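Local coordinates for fucolectin-related protein (Streptococcus pneumoniae, PDB 2WMF) that probably hydrolyses the glycan chains of host blood-group antigens, acting through the catalytic module of a family 98 glycoside hydrolase, at residues G422-V427 with W431-S436; K456-D461 with A468-N473; N475-L480 with L533-H538; Y556-D561 with Y567-N572. All blocks are in the same frame, centred on the assembly; numbering follows the deposited sequence.

Contact 1: residues G422-V427 with W431-S436; sequences GYAQRV and WYIYNS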
loop_
_atom_site.group_PDB
_atom_site.type_symbol
_atom_site.label_atom_id
_atom_site.label_comp_id
_atom_site.label_asym_id
_atom_site.label_seq_id
_atom_site.Cartn_x
_atom_site.Cartn_y
_atom_site.Cartn_z
ATOM N N GLY A 422 -6.601 -6.186 19.243
ATOM C CA GLY A 422 -5.943 -5.422 18.188
ATOM C C GLY A 422 -5.137 -6.299 17.248
ATOM O O GLY A 422 -4.941 -7.521 17.486
ATOM N N TYR A 423 -4.634 -5.664 16.190
ATOM C CA TYR A 423 -3.710 -6.286 15.251
ATOM C C TYR A 423 -2.288 -6.001 15.740
ATOM O O TYR A 423 -1.912 -4.840 15.963
ATOM C CB TYR A 423 -3.878 -5.724 13.858
ATOM C CG TYR A 423 -2.765 -6.099 12.905
ATOM C CD1 TYR A 423 -2.774 -7.302 12.205
ATOM C CD2 TYR A 423 -1.688 -5.247 12.721
ATOM C CE1 TYR A 423 -1.770 -7.648 11.294
ATOM C CE2 TYR A 423 -0.651 -5.566 11.828
ATOM C CZ TYR A 423 -0.686 -6.791 11.126
ATOM O OH TYR A 423 0.345 -7.062 10.225
ATOM N N ALA A 424 -1.504 -7.056 15.906
ATOM C CA ALA A 424 -0.057 -6.909 16.172
ATOM C C ALA A 424 0.728 -8.003 15.473
ATOM O O ALA A 424 0.326 -9.164 15.472
ATOM C CB ALA A 424 0.275 -6.889 17.676
ATOM N N GLN A 425 1.846 -7.600 14.886
ATOM C CA GLN A 425 2.751 -8.461 14.140
ATOM C C GLN A 425 4.182 -8.220 14.639
ATOM O O GLN A 425 4.623 -7.097 14.685
ATOM C CB GLN A 425 2.675 -8.176 12.641
ATOM C CG GLN A 425 3.516 -9.111 11.835
ATOM C CD GLN A 425 3.621 -8.791 10.332
ATOM O OE1 GLN A 425 4.259 -9.570 9.574
ATOM N NE2 GLN A 425 2.966 -7.676 9.876
ATOM N N ARG A 426 4.888 -9.297 14.973
ATOM C CA ARG A 426 6.310 -9.209 15.334
ATOM C C ARG A 426 7.143 -9.311 14.051
ATOM O O ARG A 426 6.945 -10.215 13.235
ATOM C CB ARG A 426 6.668 -10.248 16.346
ATOM C CG ARG A 426 8.079 -10.057 16.894
ATOM C CD ARG A 426 8.162 -8.930 17.880
ATOM N NE ARG A 426 9.560 -8.748 18.268
ATOM C CZ ARG A 426 9.966 -7.964 19.253
ATOM N NH1 ARG A 426 9.109 -7.175 19.918
ATOM N NH2 ARG A 426 11.259 -7.873 19.529
ATOM N N VAL A 427 7.978 -8.296 13.850
ATOM C CA VAL A 427 8.845 -8.173 12.672
ATOM C C VAL A 427 10.248 -7.917 13.200
ATOM O O VAL A 427 10.556 -6.810 13.574
ATOM C CB VAL A 427 8.371 -7.027 11.766
ATOM C CG1 VAL A 427 9.266 -6.888 10.543
ATOM C CG2 VAL A 427 6.909 -7.243 11.340
ATOM N N TRP A 431 7.458 -4.480 17.009
ATOM C CA TRP A 431 6.047 -4.749 16.905
ATOM C C TRP A 431 5.426 -3.722 15.969
ATOM O O TRP A 431 5.651 -2.517 16.122
ATOM C CB TRP A 431 5.351 -4.602 18.277
ATOM C CG TRP A 431 5.541 -5.746 19.237
ATOM C CD1 TRP A 431 6.241 -5.724 20.454
ATOM C CD2 TRP A 431 4.937 -7.020 19.141
ATOM N NE1 TRP A 431 6.120 -6.947 21.087
ATOM C CE2 TRP A 431 5.296 -7.758 20.333
ATOM C CE3 TRP A 431 4.098 -7.615 18.204
ATOM C CZ2 TRP A 431 4.837 -9.033 20.573
ATOM C CZ3 TRP A 431 3.632 -8.899 18.470
ATOM C CH2 TRP A 431 4.028 -9.599 19.628
ATOM N N TYR A 432 4.605 -4.212 15.036
ATOM C CA TYR A 432 3.801 -3.396 14.117
ATOM C C TYR A 432 2.315 -3.622 14.513
ATOM O O TYR A 432 1.845 -4.763 14.560
ATOM C CB TYR A 432 4.048 -3.781 12.646
ATOM C CG TYR A 432 5.344 -3.194 12.161
ATOM C CD1 TYR A 432 5.342 -1.972 11.506
ATOM C CD2 TYR A 432 6.576 -3.767 12.487
ATOM C CE1 TYR A 432 6.517 -1.326 11.157
ATOM C CE2 TYR A 432 7.800 -3.128 12.134
ATOM C CZ TYR A 432 7.778 -1.915 11.476
ATOM O OH TYR A 432 8.966 -1.277 11.148
ATOM N N ILE A 433 1.604 -2.532 14.792
ATOM C CA ILE A 433 0.335 -2.578 15.502
ATOM C C ILE A 433 -0.693 -1.642 14.846
ATOM O O ILE A 433 -0.352 -0.531 14.433
ATOM C CB ILE A 433 0.530 -2.085 16.958
ATOM C CG1 ILE A 433 1.606 -2.906 17.674
ATOM C CG2 ILE A 433 -0.767 -2.059 17.723
ATOM C CD1 ILE A 433 2.545 -2.045 18.462
ATOM N N TYR A 434 -1.950 -2.066 14.814
ATOM C CA TYR A 434 -3.061 -1.159 14.524
ATOM C C TYR A 434 -4.399 -1.658 15.053
ATOM O O TYR A 434 -4.585 -2.825 15.365
ATOM C CB TYR A 434 -3.144 -0.764 13.053
ATOM C CG TYR A 434 -3.272 -1.816 11.961
ATOM C CD1 TYR A 434 -4.385 -2.667 11.887
ATOM C CD2 TYR A 434 -2.291 -1.941 10.943
ATOM C CE1 TYR A 434 -4.498 -3.623 10.881
ATOM C CE2 TYR A 434 -2.426 -2.858 9.909
ATOM C CZ TYR A 434 -3.531 -3.698 9.856
ATOM O OH TYR A 434 -3.692 -4.585 8.816
ATOM N N ASN A 435 -5.348 -0.709 15.101
ATOM C CA ASN A 435 -6.740 -1.017 15.363
ATOM C C ASN A 435 -7.339 -1.452 14.006
ATOM O O ASN A 435 -7.223 -0.711 13.028
ATOM C CB ASN A 435 -7.447 0.228 15.907
ATOM C CG ASN A 435 -8.941 0.006 16.178
ATOM O OD1 ASN A 435 -9.644 -0.605 15.360
ATOM N ND2 ASN A 435 -9.406 0.444 17.368
ATOM N N SER A 436 -7.917 -2.657 13.961
ATOM C CA SER A 436 -8.379 -3.277 12.723
ATOM C C SER A 436 -9.799 -2.925 12.272
ATOM O O SER A 436 -10.288 -3.508 11.283
ATOM C CB SER A 436 -8.276 -4.805 12.798
ATOM O OG SER A 436 -9.136 -5.350 13.758
#
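Tyr423 lays its ring over the ring of Tyr434 in an offset stack, centroids 4.2 Å apart and planes 17° from parallel. The overlap is staggered: Tyr423 CD2 sits over the middle of the Tyr434 ring, while Tyr434 CZ lies toward the rim of the Tyr423 ring. Tyr434 gets there because its CG stands between the backbone N and the carbonyl carbon (chi1 57°), which swings the ring back across its strand partner. Its hydroxyl is held by Asn281 and by the backbone N of Tyr366.

Farther along this face, past Gln425, Val427 sets its CG2 against Tyr432 CD2 at 3.7 Å, crossing that side chain at about a right angle. The Tyr432 hydroxyl bonds to His319, and Gln425 reaches His372.

The other face carries a broad slab, the Trp431 indole. Arg426 bends at chi2 and drapes over it: CD lies 4.0 Å from the centroid of the Trp431 six-membered ring, a CH-pi contact, and CZ hangs over the five-membered ring as a cation-pi pair. The guanidinium stands nearly upright on the indole, planes 82° apart, and NH1 goes on to a salt bridge with Glu472. Ala424, a small bump, fits between larger neighbours, its CB 3.9 Å from Trp431 CE3 and 4.2 Å from Ile433 CG1.

Four backbone hydrogen bonds join the Tyr423–Tyr434 and Gln425–Tyr432 pairs. This is a two-stranded antiparallel beta hairpin at the margin of a sheet, with its tyrosine face turned to helix 272-283.

Contact 2: residues K456-D461 with A468-N473; sequences KSLSLD and AVVKEN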
loop_
_atom_site.group_PDB
_atom_site.type_symbol
_atom_site.label_atom_id
_atom_site.label_comp_id
_atom_site.label_asym_id
_atom_site.label_seq_id
_atom_site.Cartn_x
_atom_site.Cartn_y
_atom_site.Cartn_z
ATOM N N LYS A 456 8.997 -5.418 30.686
ATOM C CA LYS A 456 8.495 -6.780 30.568
ATOM C C LYS A 456 7.397 -6.887 29.517
ATOM O O LYS A 456 7.402 -7.823 28.681
ATOM C CB LYS A 456 7.946 -7.278 31.898
ATOM C CG LYS A 456 7.668 -8.739 31.877
ATOM C CD LYS A 456 7.279 -9.194 33.249
ATOM C CE LYS A 456 7.299 -10.712 33.352
ATOM N NZ LYS A 456 6.888 -11.400 32.088
ATOM N N SER A 457 6.429 -5.971 29.569
ATOM C CA SER A 457 5.390 -5.951 28.572
ATOM C C SER A 457 4.961 -4.529 28.306
ATOM O O SER A 457 5.248 -3.618 29.066
ATOM C CB SER A 457 4.208 -6.828 28.967
ATOM O OG SER A 457 3.533 -6.256 30.059
ATOM N N LEU A 458 4.330 -4.339 27.151
ATOM C CA LEU A 458 3.872 -3.020 26.720
ATOM C C LEU A 458 2.440 -3.201 26.247
ATOM O O LEU A 458 2.148 -4.052 25.413
ATOM C CB LEU A 458 4.794 -2.489 25.616
ATOM C CG LEU A 458 4.546 -1.103 25.050
ATOM C CD1 LEU A 458 5.826 -0.558 24.423
ATOM C CD2 LEU A 458 3.446 -1.114 23.985
ATOM N N SER A 459 1.537 -2.445 26.829
ATOM C CA SER A 459 0.162 -2.440 26.357
ATOM C C SER A 459 -0.241 -1.139 25.652
ATOM O O SER A 459 0.267 -0.062 25.945
ATOM C CB SER A 459 -0.738 -2.631 27.582
ATOM O OG SER A 459 -0.508 -3.923 28.141
ATOM N N LEU A 460 -1.235 -1.255 24.755
ATOM C CA LEU A 460 -1.790 -0.108 24.045
ATOM C C LEU A 460 -3.316 -0.205 23.999
ATOM O O LEU A 460 -3.881 -1.312 23.770
ATOM C CB LEU A 460 -1.267 -0.006 22.586
ATOM C CG LEU A 460 0.189 0.420 22.435
ATOM C CD1 LEU A 460 0.717 0.033 21.050
ATOM C CD2 LEU A 460 0.213 1.948 22.576
ATOM N N ASP A 461 -3.954 0.952 24.190
ATOM C CA ASP A 461 -5.373 1.149 23.939
ATOM C C ASP A 461 -5.426 2.114 22.779
ATOM O O ASP A 461 -4.883 3.232 22.858
ATOM C CB ASP A 461 -6.099 1.669 25.185
ATOM C CG ASP A 461 -7.601 1.785 25.007
ATOM O OD1 ASP A 461 -8.175 1.169 24.113
ATOM O OD2 ASP A 461 -8.216 2.526 25.825
ATOM N N ALA A 468 0.783 1.956 15.339
ATOM C CA ALA A 468 1.972 2.118 16.179
ATOM C C ALA A 468 3.062 1.196 15.700
ATOM O O ALA A 468 2.781 0.091 15.168
ATOM C CB ALA A 468 1.639 1.852 17.666
ATOM N N VAL A 469 4.313 1.641 15.904
ATOM C CA VAL A 469 5.467 0.798 15.687
ATOM C C VAL A 469 6.333 0.926 16.920
ATOM O O VAL A 469 6.674 2.046 17.338
ATOM C CB VAL A 469 6.295 1.182 14.433
ATOM C CG1 VAL A 469 7.416 0.114 14.173
ATOM C CG2 VAL A 469 5.413 1.340 13.188
ATOM N N VAL A 470 6.702 -0.209 17.480
ATOM C CA VAL A 470 7.577 -0.204 18.660
ATOM C C VAL A 470 8.844 -0.993 18.327
ATOM O O VAL A 470 8.779 -2.205 18.057
ATOM C CB VAL A 470 6.876 -0.838 19.924
ATOM C CG1 VAL A 470 7.857 -0.910 21.135
ATOM C CG2 VAL A 470 5.551 -0.129 20.276
ATOM N N LYS A 471 9.978 -0.303 18.322
ATOM C CA LYS A 471 11.267 -0.943 18.077
ATOM C C LYS A 471 12.054 -1.112 19.383
ATOM O O LYS A 471 12.231 -0.143 20.150
ATOM C CB LYS A 471 12.094 -0.108 17.093
ATOM C CG LYS A 471 13.437 -0.749 16.747
ATOM C CD LYS A 471 14.241 0.019 15.680
ATOM C CE LYS A 471 14.175 -0.700 14.350
ATOM N NZ LYS A 471 14.959 0.055 13.259
ATOM N N GLU A 472 12.532 -2.335 19.613
ATOM C CA GLU A 472 13.373 -2.624 20.773
ATOM C C GLU A 472 14.836 -2.552 20.368
ATOM O O GLU A 472 15.347 -3.435 19.677
ATOM C CB GLU A 472 13.049 -3.997 21.336
ATOM C CG GLU A 472 11.574 -4.165 21.728
ATOM C CD GLU A 472 11.353 -5.437 22.561
ATOM O OE1 GLU A 472 11.804 -5.430 23.722
ATOM O OE2 GLU A 472 10.744 -6.429 22.080
ATOM N N ASN A 473 15.507 -1.477 20.790
ATOM C CA ASN A 473 16.958 -1.389 20.699
ATOM C C ASN A 473 17.510 -2.043 21.947
ATOM O O ASN A 473 16.748 -2.406 22.849
ATOM C CB ASN A 473 17.405 0.055 20.555
ATOM C CG ASN A 473 16.941 0.665 19.235
ATOM O OD1 ASN A 473 16.284 1.743 19.212
ATOM N ND2 ASN A 473 17.303 0.016 18.131
#
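Leu458 and Val470 reach toward each other tip to tip, Leu458 CD1 coming within 3.9 Å of Val470 CG1 and 4.2 Å of Val470 CG2, so that one leucine methyl touches both prongs of the valine. Beside them Leu460 brings its CD1 to 4.0 Å from Ala468 CB. A leucine thus meets a valine in one pair and the shorter alanine in the other, across backbones whose CA atoms stay 9.3 Å apart at Leu458 and Val470 and 9.0 Å apart at Leu460 and Ala468.

The two leucines leave their strand by different first torsions. Leu458 has CG opposite the backbone N (chi1 -177°), whereas Leu460 has it opposite the carbonyl carbon (chi1 -72°); each turn still delivers a CD1 to the facing strand.

Around this first shell, Met450 packs on both Leu458 and Val470, and Ile433 on both Leu460 and Val470. Leu533 adjoins the two leucines within their own sheet. Further out, backbone bonds fix the strands: Leu458 pairs with Leu448 and Ser459 with Thr534, while Lys456 and Ser457 both face Ser536 in a classic beta bulge. On the facing strand, Val470 is bonded to Trp431 and Ala468 to Ile433.

The four touching side chains are all buried and wholly hydrocarbon. They join the facing sheets of a beta sandwich by nondirectional apolar packing, through dispersion and the exclusion of water, while the directional hydrogen bonds run within each sheet.

Contact 3: residues N475-L480 with L533-H538; sequences NNLHIL and LTLSGH. Unlike the reference sequence in segment 533-538: Ser536 (reference Lys).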
loop_
_atom_site.group_PDB
_atom_site.type_symbol
_atom_site.label_atom_id
_atom_site.label_comp_id
_atom_site.label_asym_id
_atom_site.label_seq_id
_atom_site.Cartn_x
_atom_site.Cartn_y
_atom_site.Cartn_z
ATOM N N ASN A 475 19.037 -0.866 24.550
ATOM C CA ASN A 475 18.849 -0.132 25.799
ATOM C C ASN A 475 17.859 1.017 25.738
ATOM O O ASN A 475 17.820 1.830 26.647
ATOM C CB ASN A 475 20.198 0.304 26.362
ATOM C CG ASN A 475 20.982 -0.865 26.894
ATOM O OD1 ASN A 475 20.867 -1.260 28.107
ATOM N ND2 ASN A 475 21.738 -1.456 26.029
ATOM N N ASN A 476 17.016 1.022 24.692
ATOM C CA ASN A 476 15.899 1.934 24.632
ATOM C C ASN A 476 14.824 1.330 23.763
ATOM O O ASN A 476 15.063 0.380 23.023
ATOM C CB ASN A 476 16.345 3.294 24.104
ATOM C CG ASN A 476 16.797 3.227 22.657
ATOM O OD1 ASN A 476 15.967 3.075 21.756
ATOM N ND2 ASN A 476 18.116 3.312 22.417
ATOM N N LEU A 477 13.636 1.893 23.901
ATOM C CA LEU A 477 12.504 1.626 23.018
ATOM C C LEU A 477 12.219 2.866 22.171
ATOM O O LEU A 477 12.179 3.993 22.716
ATOM C CB LEU A 477 11.280 1.288 23.859
ATOM C CG LEU A 477 11.305 0.060 24.756
ATOM C CD1 LEU A 477 9.961 0.031 25.513
ATOM C CD2 LEU A 477 11.637 -1.218 24.016
ATOM N N HIS A 478 11.991 2.675 20.863
ATOM C CA HIS A 478 11.511 3.784 20.057
ATOM C C HIS A 478 10.100 3.509 19.671
ATOM O O HIS A 478 9.815 2.425 19.161
ATOM C CB HIS A 478 12.332 4.070 18.809
ATOM C CG HIS A 478 11.785 5.240 18.054
ATOM N ND1 HIS A 478 12.140 6.547 18.322
ATOM C CD2 HIS A 478 10.747 5.309 17.181
ATOM C CE1 HIS A 478 11.413 7.364 17.568
ATOM N NE2 HIS A 478 10.568 6.637 16.854
ATOM N N ILE A 479 9.215 4.476 19.923
ATOM C CA ILE A 479 7.784 4.262 19.707
ATOM C C ILE A 479 7.267 5.336 18.741
ATOM O O ILE A 479 7.490 6.540 18.957
ATOM C CB ILE A 479 6.992 4.288 21.056
ATOM C CG1 ILE A 479 7.462 3.100 21.974
ATOM C CG2 ILE A 479 5.479 4.189 20.805
ATOM C CD1 ILE A 479 7.610 3.426 23.375
ATOM N N LEU A 480 6.594 4.884 17.694
ATOM C CA LEU A 480 5.902 5.731 16.740
ATOM C C LEU A 480 4.380 5.470 16.865
ATOM O O LEU A 480 3.943 4.310 16.863
ATOM C CB LEU A 480 6.365 5.410 15.297
ATOM C CG LEU A 480 5.642 6.056 14.130
ATOM C CD1 LEU A 480 5.834 7.581 14.204
ATOM C CD2 LEU A 480 6.149 5.526 12.803
ATOM N N LEU A 533 -0.433 4.192 26.469
ATOM C CA LEU A 533 0.716 3.283 26.383
ATOM C C LEU A 533 1.189 2.961 27.810
ATOM O O LEU A 533 1.448 3.877 28.593
ATOM C CB LEU A 533 1.830 3.978 25.607
ATOM C CG LEU A 533 3.145 3.222 25.517
ATOM C CD1 LEU A 533 2.919 1.907 24.844
ATOM C CD2 LEU A 533 4.220 4.127 24.797
ATOM N N THR A 534 1.258 1.674 28.155
ATOM C CA THR A 534 1.628 1.249 29.493
ATOM C C THR A 534 2.818 0.287 29.418
ATOM O O THR A 534 2.776 -0.730 28.725
ATOM C CB THR A 534 0.463 0.549 30.205
ATOM O OG1 THR A 534 -0.714 1.358 30.119
ATOM C CG2 THR A 534 0.768 0.343 31.674
ATOM N N LEU A 535 3.907 0.656 30.092
ATOM C CA LEU A 535 5.108 -0.177 30.158
ATOM C C LEU A 535 5.146 -0.812 31.538
ATOM O O LEU A 535 5.262 -0.099 32.546
ATOM C CB LEU A 535 6.365 0.657 29.959
ATOM C CG LEU A 535 6.500 1.459 28.678
ATOM C CD1 LEU A 535 7.815 2.292 28.695
ATOM C CD2 LEU A 535 6.466 0.551 27.497
ATOM N N SER A 536 5.011 -2.126 31.568
ATOM C CA SER A 536 4.987 -2.880 32.802
ATOM C C SER A 536 6.346 -3.459 33.014
ATOM O O SER A 536 6.865 -4.169 32.164
ATOM C CB SER A 536 3.978 -4.011 32.718
ATOM O OG SER A 536 3.857 -4.711 33.943
ATOM N N GLY A 537 6.936 -3.120 34.141
ATOM C CA GLY A 537 8.156 -3.749 34.580
ATOM C C GLY A 537 9.263 -3.044 33.892
ATOM O O GLY A 537 10.166 -3.701 33.357
ATOM N N HIS A 538 9.176 -1.719 33.831
ATOM C CA HIS A 538 10.222 -0.932 33.209
ATOM C C HIS A 538 11.390 -0.822 34.211
ATOM O O HIS A 538 11.280 -0.176 35.272
ATOM C CB HIS A 538 9.723 0.435 32.742
ATOM C CG HIS A 538 10.679 1.117 31.808
ATOM N ND1 HIS A 538 11.713 1.918 32.254
ATOM C CD2 HIS A 538 10.802 1.057 30.457
ATOM C CE1 HIS A 538 12.408 2.350 31.212
ATOM N NE2 HIS A 538 11.880 1.834 30.112
#
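Ile479 sets its CD1 against the CD2 methyl of Leu533 at 3.7 Å, the two side chains meeting end to end. The same Leu533 CD2 also lies 4.2 Å from Ile479 CG2, so this one methyl touches both branches of the isoleucine. Leu533 offers it with CG opposite the backbone N (chi1 175°), while Ile479 has CG1 opposite its carbonyl carbon (chi1 -63°).

Two residues along each strand the pattern repeats more lightly: Leu477 CD1 and Leu535 CD2 approach tip to tip at 4.1 Å. The backbones stand well apart, with the CA atoms of Ile479 and Leu533 separated by 9.8 Å, and side chains alone span the distance.

Neighbours close in around the four. Met450 packs on Leu477, Ile581 on Ile479, and Met579 on Leu533; Leu458 of the adjoining strand 457-462 packs on Leu535, which Tyr567 also touches. Backbone bonds to Ile581 and Met579 hold segment 475-480 in one sheet, and Leu533 is bonded to Ile569 in the other. Two antiparallel sheets facing each other through aliphatic side chains that meet end to end make the hydrophobic interior of a beta sandwich.

Contact 4: residues Y556-D561 with Y567-N572; sequences YTENWD and YTITVN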
loop_
_atom_site.group_PDB
_atom_site.type_symbol
_atom_site.label_atom_id
_atom_site.label_comp_id
_atom_site.label_asym_id
_atom_site.label_seq_id
_atom_site.Cartn_x
_atom_site.Cartn_y
_atom_site.Cartn_z
ATOM N N TYR A 556 0.047 15.224 26.315
ATOM C CA TYR A 556 0.252 13.972 27.040
ATOM C C TYR A 556 0.327 14.156 28.552
ATOM O O TYR A 556 0.623 15.254 29.043
ATOM C CB TYR A 556 1.496 13.225 26.527
ATOM C CG TYR A 556 2.804 13.920 26.821
ATOM C CD1 TYR A 556 3.563 13.565 27.928
ATOM C CD2 TYR A 556 3.292 14.920 25.979
ATOM C CE1 TYR A 556 4.768 14.204 28.207
ATOM C CE2 TYR A 556 4.498 15.572 26.254
ATOM C CZ TYR A 556 5.227 15.204 27.369
ATOM O OH TYR A 556 6.427 15.832 27.623
ATOM N N THR A 557 -0.018 13.085 29.260
ATOM C CA THR A 557 0.188 12.973 30.711
ATOM C C THR A 557 1.014 11.726 30.956
ATOM O O THR A 557 0.869 10.736 30.260
ATOM C CB THR A 557 -1.145 12.928 31.507
ATOM O OG1 THR A 557 -1.780 11.634 31.440
ATOM C CG2 THR A 557 -2.073 14.025 31.064
ATOM N N GLU A 558 1.916 11.809 31.937
ATOM C CA GLU A 558 2.758 10.676 32.351
ATOM C C GLU A 558 2.341 10.212 33.747
ATOM O O GLU A 558 1.836 11.013 34.546
ATOM C CB GLU A 558 4.210 11.109 32.427
ATOM C CG GLU A 558 4.781 11.506 31.105
ATOM C CD GLU A 558 6.217 11.938 31.196
ATOM O OE1 GLU A 558 6.456 13.144 31.415
ATOM O OE2 GLU A 558 7.099 11.079 31.009
ATOM N N ASN A 559 2.581 8.944 34.048
ATOM C CA ASN A 559 2.296 8.395 35.354
ATOM C C ASN A 559 3.334 7.302 35.656
ATOM O O ASN A 559 3.593 6.439 34.826
ATOM C CB ASN A 559 0.881 7.844 35.338
ATOM C CG ASN A 559 0.366 7.455 36.719
ATOM O OD1 ASN A 559 1.093 7.501 37.709
ATOM N ND2 ASN A 559 -0.899 7.017 36.765
ATOM N N TRP A 560 4.007 7.393 36.798
ATOM C CA TRP A 560 4.961 6.374 37.219
ATOM C C TRP A 560 4.544 5.790 38.563
ATOM O O TRP A 560 4.229 6.539 39.503
ATOM C CB TRP A 560 6.358 6.986 37.294
ATOM C CG TRP A 560 7.387 6.102 37.897
ATOM C CD1 TRP A 560 8.022 6.286 39.096
ATOM C CD2 TRP A 560 7.962 4.922 37.321
ATOM N NE1 TRP A 560 8.925 5.278 39.309
ATOM C CE2 TRP A 560 8.922 4.438 38.232
ATOM C CE3 TRP A 560 7.764 4.232 36.119
ATOM C CZ2 TRP A 560 9.659 3.280 37.995
ATOM C CZ3 TRP A 560 8.486 3.079 35.883
ATOM C CH2 TRP A 560 9.438 2.620 36.817
ATOM N N ASP A 561 4.536 4.466 38.666
ATOM C CA ASP A 561 4.293 3.804 39.962
ATOM C C ASP A 561 5.626 3.177 40.368
ATOM O O ASP A 561 6.085 2.222 39.753
ATOM C CB ASP A 561 3.184 2.755 39.837
ATOM C CG ASP A 561 2.768 2.153 41.173
ATOM O OD1 ASP A 561 3.636 1.840 41.990
ATOM O OD2 ASP A 561 1.559 1.926 41.386
ATOM N N TYR A 567 5.092 2.417 34.047
ATOM C CA TYR A 567 5.056 3.748 33.471
ATOM C C TYR A 567 3.862 3.781 32.504
ATOM O O TYR A 567 3.757 2.904 31.630
ATOM C CB TYR A 567 6.368 4.010 32.743
ATOM C CG TYR A 567 6.388 5.307 31.972
ATOM C CD1 TYR A 567 6.533 6.542 32.620
ATOM C CD2 TYR A 567 6.164 5.315 30.589
ATOM C CE1 TYR A 567 6.536 7.745 31.888
ATOM C CE2 TYR A 567 6.153 6.495 29.854
ATOM C CZ TYR A 567 6.323 7.717 30.491
ATOM O OH TYR A 567 6.285 8.877 29.689
ATOM N N THR A 568 3.025 4.816 32.610
ATOM C CA THR A 568 1.921 5.011 31.661
ATOM C C THR A 568 2.048 6.404 31.036
ATOM O O THR A 568 2.264 7.410 31.739
ATOM C CB THR A 568 0.539 4.916 32.332
ATOM O OG1 THR A 568 0.421 3.685 33.038
ATOM C CG2 THR A 568 -0.630 5.030 31.285
ATOM N N ILE A 569 1.969 6.458 29.712
ATOM C CA ILE A 569 1.831 7.733 29.018
ATOM C C ILE A 569 0.507 7.737 28.257
ATOM O O ILE A 569 0.203 6.814 27.488
ATOM C CB ILE A 569 3.053 8.106 28.105
ATOM C CG1 ILE A 569 2.855 9.533 27.579
ATOM C CG2 ILE A 569 3.230 7.103 27.029
ATOM C CD1 ILE A 569 4.070 10.150 27.009
ATOM N N THR A 570 -0.291 8.777 28.517
ATOM C CA THR A 570 -1.608 8.968 27.905
ATOM C C THR A 570 -1.414 10.073 26.903
ATOM O O THR A 570 -1.123 11.187 27.290
ATOM C CB THR A 570 -2.615 9.366 28.999
ATOM O OG1 THR A 570 -2.615 8.304 29.948
ATOM C CG2 THR A 570 -3.989 9.503 28.411
ATOM N N VAL A 571 -1.530 9.745 25.611
ATOM C CA VAL A 571 -1.239 10.697 24.537
ATOM C C VAL A 571 -2.565 11.075 23.879
ATOM O O VAL A 571 -3.257 10.217 23.365
ATOM C CB VAL A 571 -0.279 10.110 23.467
ATOM C CG1 VAL A 571 0.043 11.148 22.413
ATOM C CG2 VAL A 571 1.016 9.581 24.148
ATOM N N ASN A 572 -2.913 12.352 23.871
ATOM C CA ASN A 572 -4.114 12.847 23.149
ATOM C C ASN A 572 -3.628 13.523 21.878
ATOM O O ASN A 572 -2.840 14.473 21.937
ATOM C CB ASN A 572 -4.851 13.872 24.002
ATOM C CG ASN A 572 -4.860 13.492 25.436
ATOM O OD1 ASN A 572 -4.153 14.120 26.276
ATOM N ND2 ASN A 572 -5.555 12.413 25.745
HETATM O O HOH W 1 -0.861 8.630 32.077
HETATM O O HOH W 2 1.599 4.104 35.606
#
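Tyr567, which gives up the most surface here, runs its ring back beneath the neighbouring strand and donates its hydroxyl to Glu558 OE2 at 2.7 Å. The bond arrives on the anti side of the carboxylate, 20° out of its plane, and OE2 lies at the edge of the tyrosine ring, with the two flat groups turned 83° apart. Glu558 CG also rests 3.3 Å from the Tyr567 OH atom. At the other end of the side chain, Tyr567 CB meets the edge of the Trp560 indole, 3.7 Å from CE3; Trp560 NE1 itself bonds to Glu562.

Tyr556 comes next. With CG set between the backbone N and the carbonyl carbon (chi1 67°), its ring lies obliquely across Ile569, with CD1 3.6 Å from Ile569 CD1, and it packs also on Ile547. The two strands form an antiparallel beta hairpin, with 554-561 the outermost strand of its sheet and 566-573 bonded on its far side to strand 529-536.

The opposite face is polar. Asn559 and Thr568 are paired by backbone bonds, as are Thr557 and Thr570, whose side chains lie side by side, with Thr557 OG1 3.4 Å from Thr570 CB. One water links the hydroxyls of Thr557 and Thr570, lying 2.8 Å from Thr570 OG1; a second bonds to Thr568 OG1 at 2.9 Å and makes a weak bond to Asn559 O.

Overall arrangement
Contacts 2 and 3 are the buried heart, their centres 6 Å apart, each spanning the two facing antiparallel sheets with aliphatic side chains only; their strands are neighbours in both sheets, 457-462 beside 529-536 and 467-472 beside 477-482. Contacts 1 and 4 are hairpins, each within one sheet and closed by backbone bonds, but they belong to different sheets and their nearest atoms lie about 13 Å apart. Contact 1 is buried and largely aromatic, and touches contact 2 through the strand neighbours 430-434 and 467-472. Contact 4, farthest from the chain's centre, is partly exposed, with threonines and waters on one face, and borders contact 3 through strand 529-536.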